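Local coordinates for uncharacterized protein YacP (Bacillus subtilis, PDB 5MQ8) that acts as an endoribonuclease, also called Rae1, that takes part in ribosome-dependent mRNA decay, at residues A[50-55]-A[69-74]; A[28-33]-A[58-63]; A[5-10]-A[100-105]. All coordinates share one frame; numbering follows the deposited sequence.

From the N terminus, strand 3-7 runs straight into helix 8-14, and its partner arrives only with strand 98-101, so contact 3 closes a long loop of 89 residues. Contacts 1 and 2 both nest inside that loop. They cross each other: helix 23-44 comes first, then strand 47-52, then the loop that returns to the helix in contact 2, and last strand 70-73, which pairs with 47-52 in contact 1. Contacts 1 and 3 belong to one parallel sheet, joined where strands 47-52 and 3-7 lie side by side. Contact 2 ties the loop to the helix, and Phe52 packs against Arg30 and Leu33 of that helix.

Contact 1: residues A[50-55]-A[69-74]; sequences VVFDAH and VEVIFT
Val50, Val51 and Phe52 pair with Val71, Ile72 and Phe73 as neighbouring parallel strands, and 70-73 forms one border of the five-stranded sheet within this chain, part of a PIN-like NYN domain. Four backbone bonds join them: Val50 N to Glu70 O, Ile72 N to Val50 O, Phe52 N to Ile72 O and Thr74 N to Phe52 O. The two short strands run in the same sense, with 22° between their directions.

Phe52 carries the packing on the face it shares with Val50, Val71 and Phe73. Its CB sits over one face of the Phe73 ring, 4.0 Å from that ring's centroid, a CH-pi contact displaced toward the rim. With chi1 at -70°, CG lies beside the backbone N and opposite the carbonyl carbon, which carries the ring back along the strands toward Val71. There CD2 comes within 3.7 Å of Val71 CG1, and CE2 meets the same methyl, which lies at the ring edge. Val50 CG1 covers part of one ring face. The two phenyl planes are inclined at 34°, with centroids 5.5 Å apart. At the far end CZ and CE1 run into helix 23-44, against Arg30 CG and Leu33 CD2.

On the other face Val51 CG1 touches Thr74 CG2, and both Val51 and Ile72 pack on Leu87 of helix 80-90. Just beyond its strand, Asp53 OD1 closes an Asx turn with His55 N. Between the segments the pairing here passes to a side chain, Ala54 N donating to Thr74 OG1 over 3.1 Å.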
ATOM      1  N   VAL A  50     -21.449  -9.901   5.071  1.00 28.45           N
ATOM      2  CA  VAL A  50     -21.251 -10.890   4.010  1.00 27.40           C
ATOM      3  C   VAL A  50     -21.632 -12.269   4.542  1.00 30.44           C
ATOM      4  O   VAL A  50     -21.076 -12.725   5.541  1.00 30.71           O
ATOM      5  CB  VAL A  50     -19.829 -10.839   3.381  1.00 29.95           C
ATOM      6  CG1 VAL A  50     -19.725 -11.778   2.181  1.00 28.83           C
ATOM      7  CG2 VAL A  50     -19.474  -9.416   2.956  1.00 29.75           C
ATOM      8  N   VAL A  51     -22.580 -12.916   3.864  1.00 26.15           N
ATOM      9  CA  VAL A  51     -23.089 -14.240   4.213  1.00 26.36           C
ATOM     10  C   VAL A  51     -22.589 -15.274   3.209  1.00 31.29           C
ATOM     11  O   VAL A  51     -22.871 -15.195   2.006  1.00 30.93           O
ATOM     12  CB  VAL A  51     -24.641 -14.250   4.377  1.00 30.61           C
ATOM     13  CG1 VAL A  51     -25.174 -15.655   4.684  1.00 30.99           C
ATOM     14  CG2 VAL A  51     -25.069 -13.275   5.460  1.00 30.28           C
ATOM     15  N   PHE A  52     -21.839 -16.234   3.715  1.00 28.72           N
ATOM     16  CA  PHE A  52     -21.287 -17.310   2.925  1.00 28.72           C
ATOM     17  C   PHE A  52     -21.970 -18.621   3.267  1.00 34.40           C
ATOM     18  O   PHE A  52     -22.100 -18.981   4.443  1.00 33.57           O
ATOM     19  CB  PHE A  52     -19.776 -17.450   3.153  1.00 30.71           C
ATOM     20  CG  PHE A  52     -18.928 -16.337   2.589  1.00 33.32           C
ATOM     21  CD1 PHE A  52     -18.800 -16.162   1.212  1.00 36.28           C
ATOM     22  CD2 PHE A  52     -18.202 -15.501   3.429  1.00 35.60           C
ATOM     23  CE1 PHE A  52     -17.984 -15.148   0.690  1.00 36.77           C
ATOM     24  CE2 PHE A  52     -17.386 -14.487   2.902  1.00 37.72           C
ATOM     25  CZ  PHE A  52     -17.292 -14.313   1.539  1.00 35.51           C
ATOM     26  N   ASP A  53     -22.388 -19.346   2.228  1.00 31.75           N
ATOM     27  CA  ASP A  53     -22.964 -20.663   2.388  1.00 32.55           C
ATOM     28  C   ASP A  53     -21.767 -21.553   2.816  1.00 37.59           C
ATOM     29  O   ASP A  53     -20.801 -21.678   2.061  1.00 35.84           O
ATOM     30  CB  ASP A  53     -23.557 -21.137   1.044  1.00 34.70           C
ATOM     31  CG  ASP A  53     -24.246 -22.488   1.140  1.00 41.08           C
ATOM     32  OD1 ASP A  53     -23.553 -23.489   1.450  1.00 40.56           O
ATOM     33  OD2 ASP A  53     -25.478 -22.540   0.923  1.00 41.46           O
ATOM     34  N   ALA A  54     -21.818 -22.106   4.051  1.00 37.00           N
ATOM     35  CA  ALA A  54     -20.748 -22.928   4.642  1.00 38.39           C
ATOM     36  C   ALA A  54     -20.394 -24.220   3.871  1.00 45.68           C
ATOM     37  O   ALA A  54     -19.283 -24.732   4.029  1.00 45.45           O
ATOM     38  CB  ALA A  54     -21.082 -23.255   6.090  1.00 38.93           C
ATOM     39  N   HIS A  55     -21.321 -24.742   3.046  1.00 44.95           N
ATOM     40  CA  HIS A  55     -21.056 -25.938   2.241  1.00 46.41           C
ATOM     41  C   HIS A  55     -20.332 -25.649   0.926  1.00 51.84           C
ATOM     42  O   HIS A  55     -19.798 -26.581   0.315  1.00 52.25           O
ATOM     43  CB  HIS A  55     -22.333 -26.753   1.998  1.00 47.32           C
ATOM     44  CG  HIS A  55     -22.780 -27.451   3.238  1.00 50.97           C
ATOM     45  ND1 HIS A  55     -22.124 -28.585   3.706  1.00 52.83           N
ATOM     46  CD2 HIS A  55     -23.727 -27.092   4.131  1.00 52.77           C
ATOM     47  CE1 HIS A  55     -22.723 -28.898   4.840  1.00 52.41           C
ATOM     48  NE2 HIS A  55     -23.688 -28.023   5.140  1.00 52.80           N
ATOM     49  N   VAL A  69     -15.744  -5.502   8.025  1.00 47.09           N
ATOM     50  CA  VAL A  69     -16.779  -6.381   7.459  1.00 44.49           C
ATOM     51  C   VAL A  69     -17.164  -7.504   8.386  1.00 42.05           C
ATOM     52  O   VAL A  69     -16.319  -8.320   8.753  1.00 40.80           O
ATOM     53  CB  VAL A  69     -16.365  -6.982   6.082  1.00 47.70           C
ATOM     54  CG1 VAL A  69     -17.565  -7.544   5.338  1.00 47.48           C
ATOM     55  CG2 VAL A  69     -15.642  -5.976   5.221  1.00 47.37           C
ATOM     56  N   GLU A  70     -18.457  -7.618   8.663  1.00 36.06           N
ATOM     57  CA  GLU A  70     -18.961  -8.752   9.422  1.00 35.14           C
ATOM     58  C   GLU A  70     -19.151  -9.900   8.408  1.00 36.28           C
ATOM     59  O   GLU A  70     -19.803  -9.723   7.379  1.00 34.99           O
ATOM     60  CB  GLU A  70     -20.283  -8.403  10.109  1.00 36.40           C
ATOM     61  CG  GLU A  70     -20.759  -9.488  11.057  1.00 45.69           C
ATOM     62  CD  GLU A  70     -21.968  -9.141  11.896  1.00 59.58           C
ATOM     63  OE1 GLU A  70     -22.467 -10.054  12.586  1.00 52.98           O
ATOM     64  OE2 GLU A  70     -22.412  -7.970  11.882  1.00 54.91           O
ATOM     65  N   VAL A  71     -18.545 -11.050   8.690  1.00 32.38           N
ATOM     66  CA  VAL A  71     -18.603 -12.231   7.837  1.00 31.97           C
ATOM     67  C   VAL A  71     -19.317 -13.338   8.604  1.00 37.81           C
ATOM     68  O   VAL A  71     -18.882 -13.703   9.699  1.00 37.85           O
ATOM     69  CB  VAL A  71     -17.189 -12.641   7.351  1.00 34.11           C
ATOM     70  CG1 VAL A  71     -17.218 -13.986   6.645  1.00 32.90           C
ATOM     71  CG2 VAL A  71     -16.582 -11.561   6.449  1.00 33.46           C
ATOM     72  N   ILE A  72     -20.428 -13.853   8.033  1.00 34.55           N
ATOM     73  CA  ILE A  72     -21.252 -14.888   8.661  1.00 33.79           C
ATOM     74  C   ILE A  72     -21.372 -16.103   7.768  1.00 38.07           C
ATOM     75  O   ILE A  72     -21.653 -15.969   6.584  1.00 38.32           O
ATOM     76  CB  ILE A  72     -22.637 -14.321   9.111  1.00 36.35           C
ATOM     77  CG1 ILE A  72     -22.460 -13.384  10.315  1.00 36.20           C
ATOM     78  CG2 ILE A  72     -23.639 -15.440   9.469  1.00 37.77           C
ATOM     79  CD1 ILE A  72     -23.579 -12.494  10.585  1.00 38.28           C
ATOM     80  N   PHE A  73     -21.130 -17.282   8.333  1.00 34.49           N
ATOM     81  CA  PHE A  73     -21.292 -18.539   7.627  1.00 34.66           C
ATOM     82  C   PHE A  73     -22.625 -19.152   8.049  1.00 41.46           C
ATOM     83  O   PHE A  73     -23.020 -19.011   9.209  1.00 41.77           O
ATOM     84  CB  PHE A  73     -20.106 -19.483   7.892  1.00 35.66           C
ATOM     85  CG  PHE A  73     -18.877 -19.133   7.084  1.00 36.13           C
ATOM     86  CD1 PHE A  73     -18.037 -18.100   7.478  1.00 39.40           C
ATOM     87  CD2 PHE A  73     -18.578 -19.811   5.913  1.00 37.50           C
ATOM     88  CE1 PHE A  73     -16.914 -17.755   6.717  1.00 39.67           C
ATOM     89  CE2 PHE A  73     -17.450 -19.473   5.159  1.00 40.46           C
ATOM     90  CZ  PHE A  73     -16.630 -18.437   5.563  1.00 38.67           C
ATOM     91  N   THR A  74     -23.348 -19.783   7.103  1.00 38.99           N
ATOM     92  CA  THR A  74     -24.635 -20.425   7.405  1.00 39.03           C
ATOM     93  C   THR A  74     -24.415 -21.680   8.277  1.00 45.65           C
ATOM     94  O   THR A  74     -23.286 -22.164   8.380  1.00 43.77           O
ATOM     95  CB  THR A  74     -25.395 -20.784   6.111  1.00 39.80           C
ATOM     96  OG1 THR A  74     -24.600 -21.656   5.304  1.00 40.28           O
ATOM     97  CG2 THR A  74     -25.832 -19.568   5.319  1.00 33.05           C
TER

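Contact 2: residues A[28-33]-A[58-63]; sequences EARDVL and KGLEKK
Arg30 reaches out of helix 23-44 to hold the loop between strands 47-52 and 70-73, and together with Asp31 and Lys63 it builds a salt-bridge network at the surface of the PIN-like domain. Its chain leaves with CG anti to the backbone N (chi1 171°) and then bends at chi2 and chi3, which lays the guanidinium beside the loop backbone. There it grips one oxygen side-on: NE lies 3.2 Å and NH2 2.9 Å from Lys58 O. The oxygen sits almost exactly in the guanidinium plane, yet from the carbonyl's side the fit is less regular, because both donors come from the same face of its plane and NH2 stands 74° out of it. Gly59 O is also close to NH2, at too poor an angle for a bond. Leu60 CD1 covers one face of the guanidinium, 3.6 Å above the plane and over its centre. The methyl and the carbonyl thus meet the group from different directions, one on its face and the other at its edge.

Asp31 follows, and its carboxylate is shared between helix and loop. OD1 takes NH1 of Arg30 at 2.8 Å, which probably helps fix the rotation of the guanidinium. OD2 uses its syn lone pair for Lys63 NZ, 3.0 Å away, though the lysine is poorly ordered. The like charges of Arg30 and Lys63 are close here, presumably offset by the carboxylate between them. The helix has a second neighbour: Asp31 and Val32 also pack on Ile151 of the second subunit. On the loop side, water 1 accepts from Arg30 NH2 at 3.0 Å and, weakly, from Lys58 NZ.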
ATOM      1  N   GLU A  28      -9.412 -17.807  -1.969  1.00 36.84           N
ATOM      2  CA  GLU A  28      -8.899 -16.561  -2.512  1.00 34.80           C
ATOM      3  C   GLU A  28     -10.045 -15.639  -2.919  1.00 36.58           C
ATOM      4  O   GLU A  28      -9.990 -14.445  -2.615  1.00 35.91           O
ATOM      5  CB  GLU A  28      -7.924 -16.812  -3.669  1.00 35.63           C
ATOM      6  CG  GLU A  28      -6.539 -17.183  -3.170  1.00 41.82           C
ATOM      7  CD  GLU A  28      -5.499 -17.602  -4.194  1.00 60.02           C
ATOM      8  OE1 GLU A  28      -5.569 -17.152  -5.362  1.00 48.70           O
ATOM      9  OE2 GLU A  28      -4.589 -18.369  -3.810  1.00 59.36           O
ATOM     10  N   ALA A  29     -11.100 -16.193  -3.549  1.00 31.18           N
ATOM     11  CA  ALA A  29     -12.264 -15.407  -3.968  1.00 30.69           C
ATOM     12  C   ALA A  29     -12.983 -14.769  -2.760  1.00 33.96           C
ATOM     13  O   ALA A  29     -13.377 -13.603  -2.822  1.00 33.94           O
ATOM     14  CB  ALA A  29     -13.219 -16.269  -4.773  1.00 31.18           C
ATOM     15  N   ARG A  30     -13.096 -15.526  -1.655  1.00 30.71           N
ATOM     16  CA  ARG A  30     -13.687 -15.107  -0.387  1.00 30.47           C
ATOM     17  C   ARG A  30     -12.883 -13.926   0.199  1.00 33.89           C
ATOM     18  O   ARG A  30     -13.467 -12.904   0.548  1.00 32.90           O
ATOM     19  CB  ARG A  30     -13.736 -16.303   0.575  1.00 29.60           C
ATOM     20  CG  ARG A  30     -14.134 -15.984   2.008  1.00 31.93           C
ATOM     21  CD  ARG A  30     -12.937 -16.117   2.923  1.00 41.17           C
ATOM     22  NE  ARG A  30     -12.819 -17.459   3.456  1.00 52.78           N
ATOM     23  CZ  ARG A  30     -11.705 -17.966   3.967  1.00 60.80           C
ATOM     24  NH1 ARG A  30     -10.585 -17.252   3.986  1.00 44.57           N
ATOM     25  NH2 ARG A  30     -11.697 -19.196   4.452  1.00 39.72           N
ATOM     26  N   ASP A  31     -11.550 -14.067   0.261  1.00 30.12           N
ATOM     27  CA  ASP A  31     -10.637 -13.045   0.763  1.00 29.52           C
ATOM     28  C   ASP A  31     -10.702 -11.748  -0.040  1.00 29.93           C
ATOM     29  O   ASP A  31     -10.767 -10.680   0.560  1.00 25.89           O
ATOM     30  CB  ASP A  31      -9.200 -13.589   0.795  1.00 32.19           C
ATOM     31  CG  ASP A  31      -8.944 -14.645   1.866  1.00 42.80           C
ATOM     32  OD1 ASP A  31      -9.803 -14.805   2.763  1.00 42.13           O
ATOM     33  OD2 ASP A  31      -7.878 -15.299   1.810  1.00 51.20           O
ATOM     34  N   VAL A  32     -10.693 -11.838  -1.394  1.00 27.59           N
ATOM     35  CA  VAL A  32     -10.780 -10.671  -2.276  1.00 27.58           C
ATOM     36  C   VAL A  32     -12.129  -9.972  -2.058  1.00 31.14           C
ATOM     37  O   VAL A  32     -12.152  -8.746  -1.883  1.00 30.56           O
ATOM     38  CB  VAL A  32     -10.510 -11.007  -3.769  1.00 31.95           C
ATOM     39  CG1 VAL A  32     -10.756  -9.788  -4.666  1.00 31.56           C
ATOM     40  CG2 VAL A  32      -9.089 -11.529  -3.965  1.00 32.22           C
ATOM     41  N   LEU A  33     -13.232 -10.764  -1.996  1.00 25.79           N
ATOM     42  CA  LEU A  33     -14.571 -10.228  -1.765  1.00 25.22           C
ATOM     43  C   LEU A  33     -14.674  -9.467  -0.446  1.00 28.45           C
ATOM     44  O   LEU A  33     -15.216  -8.362  -0.438  1.00 27.33           O
ATOM     45  CB  LEU A  33     -15.658 -11.324  -1.886  1.00 24.70           C
ATOM     46  CG  LEU A  33     -17.107 -10.912  -1.592  1.00 27.51           C
ATOM     47  CD1 LEU A  33     -17.599  -9.819  -2.576  1.00 26.20           C
ATOM     48  CD2 LEU A  33     -18.016 -12.129  -1.626  1.00 28.61           C
ATOM     49  N   LYS A  58     -15.061 -21.938   1.857  1.00 42.63           N
ATOM     50  CA  LYS A  58     -14.098 -22.286   2.901  1.00 43.37           C
ATOM     51  C   LYS A  58     -14.293 -21.399   4.130  1.00 49.15           C
ATOM     52  O   LYS A  58     -14.358 -20.171   4.008  1.00 47.70           O
ATOM     53  CB  LYS A  58     -12.670 -22.147   2.337  1.00 46.02           C
ATOM     54  CG  LYS A  58     -11.535 -22.294   3.343  1.00 59.47           C
ATOM     55  CD  LYS A  58     -11.046 -23.714   3.542  1.00 70.64           C
ATOM     56  CE  LYS A  58     -10.364 -23.874   4.882  1.00 85.87           C
ATOM     57  NZ  LYS A  58      -9.080 -23.118   4.962  1.00 96.93           N
ATOM     58  N   GLY A  59     -14.402 -22.046   5.291  1.00 48.55           N
ATOM     59  CA  GLY A  59     -14.561 -21.384   6.579  1.00 49.37           C
ATOM     60  C   GLY A  59     -13.312 -20.631   6.987  1.00 57.01           C
ATOM     61  O   GLY A  59     -12.201 -20.969   6.555  1.00 55.29           O
ATOM     62  N   LEU A  60     -13.504 -19.573   7.786  1.00 58.40           N
ATOM     63  CA  LEU A  60     -12.445 -18.699   8.290  1.00 60.56           C
ATOM     64  C   LEU A  60     -11.460 -19.438   9.205  1.00 71.01           C
ATOM     65  O   LEU A  60     -10.249 -19.213   9.091  1.00 71.44           O
ATOM     66  CB  LEU A  60     -13.070 -17.495   9.021  1.00 60.26           C
ATOM     67  CG  LEU A  60     -13.056 -16.124   8.324  1.00 64.81           C
ATOM     68  CD1 LEU A  60     -13.200 -16.222   6.812  1.00 64.70           C
ATOM     69  CD2 LEU A  60     -14.149 -15.230   8.879  1.00 67.50           C
ATOM     70  N   GLU A  61     -11.980 -20.340  10.082  1.00 71.19           N
ATOM     71  CA  GLU A  61     -11.214 -21.127  11.063  1.00 72.80           C
ATOM     72  C   GLU A  61     -10.417 -20.183  11.985  1.00 80.08           C
ATOM     73  O   GLU A  61     -11.020 -19.529  12.840  1.00 80.19           O
ATOM     74  CB  GLU A  61     -10.312 -22.194  10.389  1.00 74.38           C
ATOM     75  CG  GLU A  61     -11.054 -23.337   9.717  1.00 86.58           C
ATOM     76  CD  GLU A  61     -10.151 -24.447   9.210  1.00107.58           C
ATOM     77  OE1 GLU A  61     -10.099 -25.516   9.861  1.00 96.80           O
ATOM     78  OE2 GLU A  61      -9.489 -24.244   8.166  1.00101.43           O
ATOM     79  N   LYS A  62      -9.088 -20.064  11.765  1.00 78.68           N
ATOM     80  CA  LYS A  62      -8.202 -19.185  12.536  1.00 79.36           C
ATOM     81  C   LYS A  62      -8.412 -17.725  12.128  1.00 84.80           C
ATOM     82  O   LYS A  62      -8.621 -16.881  13.000  1.00 85.04           O
ATOM     83  CB  LYS A  62      -6.725 -19.590  12.337  1.00 81.93           C
ATOM     84  CG  LYS A  62      -5.739 -18.827  13.221  1.00 95.56           C
ATOM     85  CD  LYS A  62      -4.311 -19.321  13.032  1.00105.64           C
ATOM     86  CE  LYS A  62      -3.446 -19.019  14.232  1.00117.47           C
ATOM     87  NZ  LYS A  62      -2.976 -17.608  14.251  1.00126.46           N
ATOM     88  N   LYS A  63      -8.343 -17.447  10.800  1.00 81.56           N
ATOM     89  CA  LYS A  63      -8.447 -16.134  10.155  1.00 81.17           C
ATOM     90  C   LYS A  63      -9.423 -15.162  10.814  1.00 84.63           C
ATOM     91  O   LYS A  63     -10.630 -15.427  10.905  1.00 84.45           O
ATOM     92  CB  LYS A  63      -8.774 -16.275   8.657  1.00 83.69           C
ATOM     93  CG  LYS A  63      -7.594 -16.017   7.730  1.00 97.69           C
ATOM     94  CD  LYS A  63      -7.899 -16.467   6.304  1.00106.85           C
ATOM     95  CE  LYS A  63      -6.688 -16.385   5.406  1.00115.14           C
ATOM     96  NZ  LYS A  63      -6.913 -17.056   4.095  1.00120.07           N
TER
HETATM   97  O   HOH W   1      -9.001 -19.858   5.510  1.00 50.48           O

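Contact 3: residues A[5-10]-A[100-105]; sequences LVDGYN and VATSDY
Asp7 and Thr102 meet obliquely where two parallel strands of the PIN-like sheet end. The backbone pairing runs up to them, through Ala101 N to Leu5 O and Asp7 N to Ala101 O, and the side chains then take over. The first torsion of Asp7 swings its carboxylate to the far side from its own N, which brings OD2 to Thr102, whose OG1 donates to it over 2.7 Å from the anti side of the carboxylate, 25° out of its plane. The other oxygen, OD1, caps the next helix through a weak bond from Asn10 N. Thr102 OG1 in turn accepts from Asp104 N, an ST turn.

Asn10 lies across Thr102 at about a right angle. Its OD1 takes Ser103 N at 2.8 Å, with the donor 46° above the amide plane, while ND2 lies 3.8 Å from Asp104 CB and donates a hydrogen bond to water 2. The Asn10 amide and the Asp104 carboxylate are turned 77° apart. Asp104 spends its oxygens on Thr106, Glu107 and Trp109.

Strand 3-7 lies between 47-52 and 98-101. Leu5 and Val100 pack on Ile84 of helix 80-90, and Val6 and Ala101, on the other face, on Leu124 of helix 121-145.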
ATOM      1  N   LEU A   5     -26.621  -6.535   2.896  1.00 28.00           N
ATOM      2  CA  LEU A   5     -26.489  -7.962   3.211  1.00 28.32           C
ATOM      3  C   LEU A   5     -26.089  -8.612   1.905  1.00 31.95           C
ATOM      4  O   LEU A   5     -26.781  -8.449   0.903  1.00 32.69           O
ATOM      5  CB  LEU A   5     -27.812  -8.547   3.766  1.00 28.42           C
ATOM      6  CG  LEU A   5     -28.387  -7.893   5.044  1.00 32.35           C
ATOM      7  CD1 LEU A   5     -29.678  -8.576   5.489  1.00 31.72           C
ATOM      8  CD2 LEU A   5     -27.398  -7.937   6.194  1.00 35.10           C
ATOM      9  N   VAL A   6     -24.920  -9.250   1.886  1.00 26.99           N
ATOM     10  CA  VAL A   6     -24.332  -9.789   0.669  1.00 25.79           C
ATOM     11  C   VAL A   6     -24.366 -11.313   0.601  1.00 29.03           C
ATOM     12  O   VAL A   6     -23.898 -11.984   1.518  1.00 26.12           O
ATOM     13  CB  VAL A   6     -22.871  -9.238   0.459  1.00 28.42           C
ATOM     14  CG1 VAL A   6     -22.268  -9.717  -0.864  1.00 27.58           C
ATOM     15  CG2 VAL A   6     -22.823  -7.711   0.541  1.00 27.64           C
ATOM     16  N   ASP A   7     -24.872 -11.852  -0.531  1.00 27.45           N
ATOM     17  CA  ASP A   7     -24.850 -13.283  -0.804  1.00 27.57           C
ATOM     18  C   ASP A   7     -23.452 -13.511  -1.388  1.00 30.83           C
ATOM     19  O   ASP A   7     -23.225 -13.301  -2.588  1.00 30.14           O
ATOM     20  CB  ASP A   7     -25.962 -13.650  -1.809  1.00 29.52           C
ATOM     21  CG  ASP A   7     -26.071 -15.111  -2.248  1.00 32.02           C
ATOM     22  OD1 ASP A   7     -25.135 -15.898  -1.964  1.00 29.56           O
ATOM     23  OD2 ASP A   7     -27.050 -15.443  -2.955  1.00 32.93           O
ATOM     24  N   GLY A   8     -22.525 -13.856  -0.496  1.00 27.92           N
ATOM     25  CA  GLY A   8     -21.112 -14.059  -0.781  1.00 28.22           C
ATOM     26  C   GLY A   8     -20.790 -15.010  -1.916  1.00 32.60           C
ATOM     27  O   GLY A   8     -20.027 -14.652  -2.818  1.00 30.54           O
ATOM     28  N   TYR A   9     -21.354 -16.228  -1.870  1.00 31.78           N
ATOM     29  CA  TYR A   9     -21.138 -17.245  -2.914  1.00 32.29           C
ATOM     30  C   TYR A   9     -21.626 -16.756  -4.283  1.00 34.31           C
ATOM     31  O   TYR A   9     -20.944 -16.972  -5.281  1.00 34.88           O
ATOM     32  CB  TYR A   9     -21.802 -18.595  -2.544  1.00 34.48           C
ATOM     33  CG  TYR A   9     -21.585 -19.663  -3.594  1.00 38.12           C
ATOM     34  CD1 TYR A   9     -20.331 -20.244  -3.779  1.00 40.31           C
ATOM     35  CD2 TYR A   9     -22.610 -20.035  -4.462  1.00 39.82           C
ATOM     36  CE1 TYR A   9     -20.113 -21.206  -4.769  1.00 41.89           C
ATOM     37  CE2 TYR A   9     -22.401 -20.988  -5.466  1.00 41.04           C
ATOM     38  CZ  TYR A   9     -21.155 -21.581  -5.601  1.00 50.92           C
ATOM     39  OH  TYR A   9     -20.950 -22.539  -6.564  1.00 59.16           O
ATOM     40  N   ASN A  10     -22.788 -16.090  -4.319  1.00 29.78           N
ATOM     41  CA  ASN A  10     -23.340 -15.552  -5.553  1.00 29.29           C
ATOM     42  C   ASN A  10     -22.416 -14.532  -6.207  1.00 34.30           C
ATOM     43  O   ASN A  10     -22.277 -14.563  -7.434  1.00 33.58           O
ATOM     44  CB  ASN A  10     -24.723 -14.955  -5.335  1.00 24.82           C
ATOM     45  CG  ASN A  10     -25.431 -14.604  -6.619  1.00 39.73           C
ATOM     46  OD1 ASN A  10     -25.596 -13.430  -6.966  1.00 35.49           O
ATOM     47  ND2 ASN A  10     -25.850 -15.621  -7.359  1.00 28.77           N
ATOM     48  N   VAL A 100     -30.142  -6.225  -0.253  1.00 35.49           N
ATOM     49  CA  VAL A 100     -29.592  -7.573  -0.369  1.00 33.51           C
ATOM     50  C   VAL A 100     -28.938  -7.725  -1.729  1.00 38.11           C
ATOM     51  O   VAL A 100     -29.617  -7.618  -2.756  1.00 39.19           O
ATOM     52  CB  VAL A 100     -30.616  -8.703  -0.091  1.00 35.68           C
ATOM     53  CG1 VAL A 100     -29.948 -10.080  -0.149  1.00 34.42           C
ATOM     54  CG2 VAL A 100     -31.321  -8.500   1.251  1.00 35.22           C
ATOM     55  N   ALA A 101     -27.624  -8.002  -1.733  1.00 32.78           N
ATOM     56  CA  ALA A 101     -26.879  -8.206  -2.970  1.00 31.61           C
ATOM     57  C   ALA A 101     -26.914  -9.682  -3.366  1.00 34.34           C
ATOM     58  O   ALA A 101     -26.289 -10.523  -2.710  1.00 31.90           O
ATOM     59  CB  ALA A 101     -25.449  -7.719  -2.819  1.00 32.15           C
ATOM     60  N   THR A 102     -27.689  -9.990  -4.429  1.00 32.17           N
ATOM     61  CA  THR A 102     -27.861 -11.330  -5.011  1.00 31.34           C
ATOM     62  C   THR A 102     -28.554 -11.280  -6.375  1.00 34.95           C
ATOM     63  O   THR A 102     -29.492 -10.503  -6.580  1.00 32.83           O
ATOM     64  CB  THR A 102     -28.551 -12.335  -4.039  1.00 32.45           C
ATOM     65  OG1 THR A 102     -28.402 -13.660  -4.550  1.00 31.04           O
ATOM     66  CG2 THR A 102     -30.031 -12.026  -3.769  1.00 29.94           C
ATOM     67  N   SER A 103     -28.093 -12.141  -7.294  1.00 32.34           N
ATOM     68  CA  SER A 103     -28.686 -12.350  -8.620  1.00 31.98           C
ATOM     69  C   SER A 103     -29.284 -13.769  -8.693  1.00 36.84           C
ATOM     70  O   SER A 103     -29.682 -14.208  -9.771  1.00 36.58           O
ATOM     71  CB  SER A 103     -27.649 -12.146  -9.722  1.00 32.80           C
ATOM     72  OG  SER A 103     -27.464 -10.761  -9.944  1.00 42.20           O
ATOM     73  N   ASP A 104     -29.342 -14.484  -7.544  1.00 34.36           N
ATOM     74  CA  ASP A 104     -29.889 -15.842  -7.481  1.00 33.41           C
ATOM     75  C   ASP A 104     -31.408 -15.843  -7.463  1.00 39.81           C
ATOM     76  O   ASP A 104     -32.013 -15.091  -6.708  1.00 40.05           O
ATOM     77  CB  ASP A 104     -29.354 -16.610  -6.267  1.00 33.67           C
ATOM     78  CG  ASP A 104     -30.016 -17.969  -6.088  1.00 39.56           C
ATOM     79  OD1 ASP A 104     -29.622 -18.926  -6.810  1.00 37.91           O
ATOM     80  OD2 ASP A 104     -30.973 -18.063  -5.280  1.00 41.93           O
ATOM     81  N   TYR A 105     -32.021 -16.769  -8.223  1.00 38.54           N
ATOM     82  CA  TYR A 105     -33.475 -16.934  -8.251  1.00 38.88           C
ATOM     83  C   TYR A 105     -33.889 -18.387  -7.964  1.00 42.10           C
ATOM     84  O   TYR A 105     -35.073 -18.704  -8.028  1.00 43.88           O
ATOM     85  CB  TYR A 105     -34.072 -16.385  -9.557  1.00 41.16           C
ATOM     86  CG  TYR A 105     -34.054 -14.872  -9.646  1.00 44.68           C
ATOM     87  CD1 TYR A 105     -32.971 -14.200 -10.206  1.00 46.99           C
ATOM     88  CD2 TYR A 105     -35.135 -14.113  -9.199  1.00 46.17           C
ATOM     89  CE1 TYR A 105     -32.954 -12.806 -10.302  1.00 49.55           C
ATOM     90  CE2 TYR A 105     -35.135 -12.720  -9.300  1.00 47.24           C
ATOM     91  CZ  TYR A 105     -34.040 -12.071  -9.851  1.00 56.65           C
ATOM     92  OH  TYR A 105     -34.027 -10.700  -9.942  1.00 60.94           O
TER
HETATM   93  O   HOH W   2     -27.010 -16.181 -10.323  1.00 68.20           O